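Local coordinates for glucose 1-dehydrogenase (Haloferax mediterranei, PDB 2B5W), which oxidises D-glucose and several other aldose sugars with NAD(+) or, preferably, NADP(+), using a catalytic zinc ion and working as a homodimer, at residues T155-A158 with L159-Y163. The protein carries 1 engineered substitution. Numbering follows the deposited sequence.
Sequences TEKA and LEHAY
Lys157 and His161 lie one turn apart on the alpha-helix 149-164, which packs against the parallel sheet of the Rossmann-type NADP-binding fold, and their side chains pair through i to i+4 contacts. The lysine runs fully extended from CB, with CG anti to the backbone N (chi1 175°). Its CG rests 3.6 Å from CD2 of His161, and further out CE comes within 3.7 Å of His161 NE2, while CD between them continues the straight chain. At the tip, NZ passes the ring to form a salt bridge with Asp105 and a hydrogen bond to Val302 O, beside the NADP-binding residue Ser301. A long aliphatic chain with a charged end thus suits a buried route to this cofactor-side loop; it crosses the imidazole at a slant along the CD2-NE2 side, where the flat ring gives the methylenes a neighbour. Replacing His161 by alanine is likely to leave those methylenes without it, the chain freer to shift, and the packing on Ala168 of the second subunit lost.

Behind the side chains runs regular helix bonding, for example Leu159 N to Thr155 O at 2.9 Å. Leucine suits the inward side, where it also packs on Phe245 of the central sheet: its CD1 sits 3.7 Å from Thr155 CG2, the two side chains lying alongside each other. The small Ala158 meets Tyr247 of the same strand. At the edge of the His161 ring, in its plane, Lys157 O lies 3.2 Å from CD2.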
loop_
_atom_site.group_PDB
_atom_site.type_symbol
_atom_site.label_atom_id
_atom_site.label_comp_id
_atom_site.label_asym_id
_atom_site.label_seq_id
_atom_site.Cartn_x
_atom_site.Cartn_y
_atom_site.Cartn_z
ATOM N N THR A 155 15.541 6.398 -0.903
ATOM C CA THR A 155 14.671 6.572 0.239
ATOM C C THR A 155 13.677 7.694 0.043
ATOM O O THR A 155 12.531 7.562 0.451
ATOM C CB THR A 155 15.522 6.771 1.500
ATOM O OG1 THR A 155 16.200 5.514 1.702
ATOM C CG2 THR A 155 14.649 7.029 2.724
ATOM N N GLU A 156 14.092 8.778 -0.573
ATOM C CA GLU A 156 13.152 9.873 -0.797
ATOM C C GLU A 156 11.959 9.361 -1.620
ATOM O O GLU A 156 10.821 9.730 -1.340
ATOM C CB GLU A 156 13.806 11.039 -1.507
ATOM C CG GLU A 156 14.917 11.749 -0.764
ATOM C CD GLU A 156 14.487 12.668 0.366
ATOM O OE1 GLU A 156 13.269 12.809 0.655
ATOM O OE2 GLU A 156 15.394 13.250 0.958
ATOM N N LYS A 157 12.203 8.556 -2.649
ATOM C CA LYS A 157 11.088 8.040 -3.430
ATOM C C LYS A 157 10.215 7.101 -2.597
ATOM O O LYS A 157 8.991 7.190 -2.615
ATOM C CB LYS A 157 11.553 7.298 -4.691
ATOM C CG LYS A 157 10.371 6.647 -5.431
ATOM C CD LYS A 157 10.735 5.843 -6.662
ATOM C CE LYS A 157 9.553 4.961 -7.080
ATOM N NZ LYS A 157 9.805 4.308 -8.364
ATOM N N ALA A 158 10.840 6.171 -1.868
ATOM C CA ALA A 158 10.082 5.205 -1.133
ATOM C C ALA A 158 9.203 5.885 -0.098
ATOM O O ALA A 158 8.062 5.492 0.085
ATOM C CB ALA A 158 11.001 4.147 -0.486
ATOM N N LEU A 159 9.740 6.884 0.601
ATOM C CA LEU A 159 8.957 7.621 1.592
ATOM C C LEU A 159 7.831 8.373 0.874
ATOM O O LEU A 159 6.708 8.429 1.359
ATOM C CB LEU A 159 9.827 8.592 2.399
ATOM C CG LEU A 159 10.959 7.940 3.201
ATOM C CD1 LEU A 159 11.743 8.955 3.987
ATOM C CD2 LEU A 159 10.454 6.864 4.122
ATOM N N GLU A 160 8.122 8.972 -0.283
ATOM C CA GLU A 160 7.054 9.681 -1.015
ATOM C C GLU A 160 5.848 8.755 -1.265
ATOM O O GLU A 160 4.688 9.135 -1.017
ATOM C CB GLU A 160 7.574 10.219 -2.338
ATOM C CG GLU A 160 6.585 11.162 -3.023
ATOM C CD GLU A 160 7.012 11.631 -4.404
ATOM O OE1 GLU A 160 7.650 10.864 -5.155
ATOM O OE2 GLU A 160 6.571 12.739 -4.772
ATOM N N HIS A 161 6.105 7.563 -1.782
ATOM C CA HIS A 161 5.030 6.644 -2.115
ATOM C C HIS A 161 4.372 6.019 -0.885
ATOM O O HIS A 161 3.162 5.921 -0.812
ATOM C CB HIS A 161 5.501 5.558 -3.076
ATOM C CG HIS A 161 5.806 6.069 -4.438
ATOM N ND1 HIS A 161 5.030 5.745 -5.535
ATOM C CD2 HIS A 161 6.810 6.846 -4.907
ATOM C CE1 HIS A 161 5.519 6.353 -6.607
ATOM N NE2 HIS A 161 6.615 7.008 -6.258
ATOM N N ALA A 162 5.159 5.639 0.110
ATOM C CA ALA A 162 4.594 5.130 1.362
ATOM C C ALA A 162 3.738 6.173 2.061
ATOM O O ALA A 162 2.600 5.885 2.481
ATOM C CB ALA A 162 5.734 4.644 2.259
ATOM N N TYR A 163 4.193 7.413 2.133
ATOM C CA TYR A 163 3.439 8.475 2.758
ATOM C C TYR A 163 2.206 8.817 1.932
ATOM O O TYR A 163 1.129 9.122 2.485
ATOM C CB TYR A 163 4.306 9.703 2.990
ATOM C CG TYR A 163 5.463 9.515 3.957
ATOM C CD1 TYR A 163 5.595 8.365 4.731
ATOM C CD2 TYR A 163 6.413 10.523 4.117
ATOM C CE1 TYR A 163 6.661 8.233 5.614
ATOM C CE2 TYR A 163 7.453 10.393 4.992
ATOM C CZ TYR A 163 7.572 9.244 5.743
ATOM O OH TYR A 163 8.646 9.129 6.637
#